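Local coordinates for protection of telomeres protein 1 (Schizosaccharomyces pombe, PDB 4HJ5), which binds single-stranded telomeric DNA of consensus GGTTAC, protects the 3' telomeric overhang and regulates telomerase and telomere length, at residues F19-I24 / D87-K92. The protein carries 1 engineered substitution. Sequence-based numbering, arbitrary orientation.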
loop_
_atom_site.group_PDB
_atom_site.type_symbol
_atom_site.label_atom_id
_atom_site.label_comp_id
_atom_site.label_asym_id
_atom_site.label_seq_id
_atom_site.Cartn_x
_atom_site.Cartn_y
_atom_site.Cartn_z
ATOM N N PHE A 19 -2.840 -3.016 -7.952
ATOM C CA PHE A 19 -1.413 -3.330 -7.850
ATOM C C PHE A 19 -1.069 -4.451 -6.870
ATOM O O PHE A 19 -1.851 -4.781 -5.975
ATOM C CB PHE A 19 -0.628 -2.067 -7.502
ATOM C CG PHE A 19 -1.091 -1.393 -6.240
ATOM C CD1 PHE A 19 -0.646 -1.829 -5.003
ATOM C CD2 PHE A 19 -1.979 -0.330 -6.295
ATOM C CE1 PHE A 19 -1.082 -1.211 -3.840
ATOM C CE2 PHE A 19 -2.411 0.302 -5.139
ATOM C CZ PHE A 19 -1.964 -0.135 -3.917
ATOM N N TYR A 20 0.096 -5.053 -7.073
ATOM C CA TYR A 20 0.659 -5.980 -6.106
ATOM C C TYR A 20 1.581 -5.165 -5.212
ATOM O O TYR A 20 2.206 -4.208 -5.679
ATOM C CB TYR A 20 1.455 -7.090 -6.816
ATOM C CG TYR A 20 0.576 -8.075 -7.567
ATOM C CD1 TYR A 20 0.017 -9.163 -6.916
ATOM C CD2 TYR A 20 0.289 -7.895 -8.909
ATOM C CE1 TYR A 20 -0.801 -10.059 -7.591
ATOM C CE2 TYR A 20 -0.526 -8.776 -9.595
ATOM C CZ TYR A 20 -1.071 -9.856 -8.928
ATOM O OH TYR A 20 -1.878 -10.742 -9.606
ATOM N N ALA A 21 1.693 -5.532 -3.942
ATOM C CA ALA A 21 2.635 -4.825 -3.079
ATOM C C ALA A 21 3.033 -5.625 -1.852
ATOM O O ALA A 21 2.323 -6.548 -1.440
ATOM C CB ALA A 21 2.063 -3.427 -2.666
ATOM N N GLN A 22 4.173 -5.276 -1.264
ATOM C CA GLN A 22 4.546 -5.858 0.019
ATOM C C GLN A 22 4.203 -4.896 1.156
ATOM O O GLN A 22 4.381 -3.681 1.028
ATOM C CB GLN A 22 6.029 -6.243 0.085
ATOM C CG GLN A 22 6.339 -7.087 1.325
ATOM C CD GLN A 22 7.792 -7.559 1.417
ATOM O OE1 GLN A 22 8.694 -6.967 0.832
ATOM N NE2 GLN A 22 8.013 -8.643 2.166
ATOM N N VAL A 23 3.726 -5.449 2.264
ATOM C CA VAL A 23 3.287 -4.641 3.391
ATOM C C VAL A 23 4.439 -4.398 4.334
ATOM O O VAL A 23 4.930 -5.331 4.972
ATOM C CB VAL A 23 2.137 -5.315 4.173
ATOM C CG1 VAL A 23 1.823 -4.516 5.429
ATOM C CG2 VAL A 23 0.919 -5.430 3.310
ATOM N N ILE A 24 4.850 -3.138 4.419
ATOM C CA ILE A 24 5.983 -2.722 5.243
ATOM C C ILE A 24 5.576 -2.470 6.690
ATOM O O ILE A 24 6.230 -2.913 7.624
ATOM C CB ILE A 24 6.640 -1.437 4.661
ATOM C CG1 ILE A 24 7.236 -1.732 3.288
ATOM C CG2 ILE A 24 7.732 -0.932 5.580
ATOM C CD1 ILE A 24 8.276 -2.852 3.307
ATOM N N ASP A 87 3.629 -9.424 4.798
ATOM C CA ASP A 87 2.676 -9.978 3.847
ATOM C C ASP A 87 2.736 -9.278 2.491
ATOM O O ASP A 87 3.128 -8.101 2.386
ATOM C CB ASP A 87 1.260 -9.883 4.404
ATOM C CG ASP A 87 1.013 -10.872 5.499
ATOM O OD1 ASP A 87 1.927 -11.670 5.754
ATOM O OD2 ASP A 87 -0.090 -10.866 6.088
ATOM N N TYR A 88 2.355 -10.020 1.456
ATOM C CA TYR A 88 2.136 -9.450 0.144
ATOM C C TYR A 88 0.643 -9.320 -0.071
ATOM O O TYR A 88 -0.158 -10.187 0.318
ATOM C CB TYR A 88 2.731 -10.328 -0.947
ATOM C CG TYR A 88 4.232 -10.449 -0.877
ATOM C CD1 TYR A 88 4.831 -11.457 -0.136
ATOM C CD2 TYR A 88 5.059 -9.566 -1.578
ATOM C CE1 TYR A 88 6.221 -11.576 -0.078
ATOM C CE2 TYR A 88 6.437 -9.675 -1.524
ATOM C CZ TYR A 88 7.008 -10.678 -0.775
ATOM O OH TYR A 88 8.372 -10.790 -0.723
ATOM N N VAL A 89 0.256 -8.239 -0.712
ATOM C CA VAL A 89 -1.148 -7.984 -0.865
ATOM C C VAL A 89 -1.415 -7.699 -2.330
ATOM O O VAL A 89 -0.523 -7.237 -3.057
ATOM C CB VAL A 89 -1.543 -6.789 0.023
ATOM C CG1 VAL A 89 -1.000 -5.477 -0.547
ATOM C CG2 VAL A 89 -3.016 -6.734 0.187
ATOM N N VAL A 90 -2.623 -8.000 -2.785
ATOM C CA VAL A 90 -3.048 -7.523 -4.093
ATOM C C VAL A 90 -4.248 -6.596 -3.913
ATOM O O VAL A 90 -5.275 -6.989 -3.338
ATOM C CB VAL A 90 -3.387 -8.682 -5.064
ATOM C CG1 VAL A 90 -4.494 -9.603 -4.488
ATOM C CG2 VAL A 90 -3.798 -8.137 -6.394
ATOM N N MET A 91 -4.124 -5.365 -4.392
ATOM C CA MET A 91 -5.231 -4.413 -4.263
ATOM C C MET A 91 -5.862 -4.059 -5.598
ATOM O O MET A 91 -5.173 -3.670 -6.533
ATOM C CB MET A 91 -4.780 -3.173 -3.492
ATOM C CG MET A 91 -4.137 -3.578 -2.167
ATOM S SD MET A 91 -3.441 -2.225 -1.222
ATOM C CE MET A 91 -4.919 -1.231 -1.029
ATOM N N LYS A 92 -7.181 -4.224 -5.687
ATOM C CA LYS A 92 -7.876 -4.075 -6.969
ATOM C C LYS A 92 -8.857 -2.899 -6.946
ATOM O O LYS A 92 -9.612 -2.737 -5.991
ATOM C CB LYS A 92 -8.582 -5.389 -7.352
ATOM C CG LYS A 92 -7.623 -6.495 -7.784
ATOM C CD LYS A 92 -8.248 -7.883 -7.787
ATOM C CE LYS A 92 -7.186 -8.940 -8.092
ATOM N NZ LYS A 92 -7.705 -10.331 -8.020
HETATM O O HOH W 1 9.839 -8.554 -1.506
#
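Gln22 lies flat along the ring of Tyr88 where two antiparallel strands of the OB fold pair within this single-stranded DNA-binding domain. With chi1 at -169°, anti to the backbone N, Gln22 CG sits over one face of the Tyr88 ring in a CH-pi contact, 4.2 Å from the centroid. The extended chain beyond it takes the amide on toward Tyr88 CZ and OH, amide and ring planes 7° apart. NE2 also bonds to the carbonyl of Gly86, which helps fix the amide's rotation. Next along the same sheet face, Val90 runs beside Tyr20 and sets CG2 over a face of its ring, toward the rim, in a second CH-pi contact.

On the other face, Phe19 and Met91 point the same way into the interior. Met91 SD makes a Met-aromatic contact, approaching the Phe19 ring obliquely, 3.7 Å from CE1, while Met91 CB lies over the ring's rim. Ala21 and Val23 continue this buried side against Val89 CG1. Paired backbone bonds join Phe19 with Met91 and Ala21 with Val89; a fifth runs from Val23 N to Asp87 O (2.7 Å). One water donates to Gln22 OE1 at 3.0 Å and is hydrogen-bonded to Tyr88 OH at 2.8 Å.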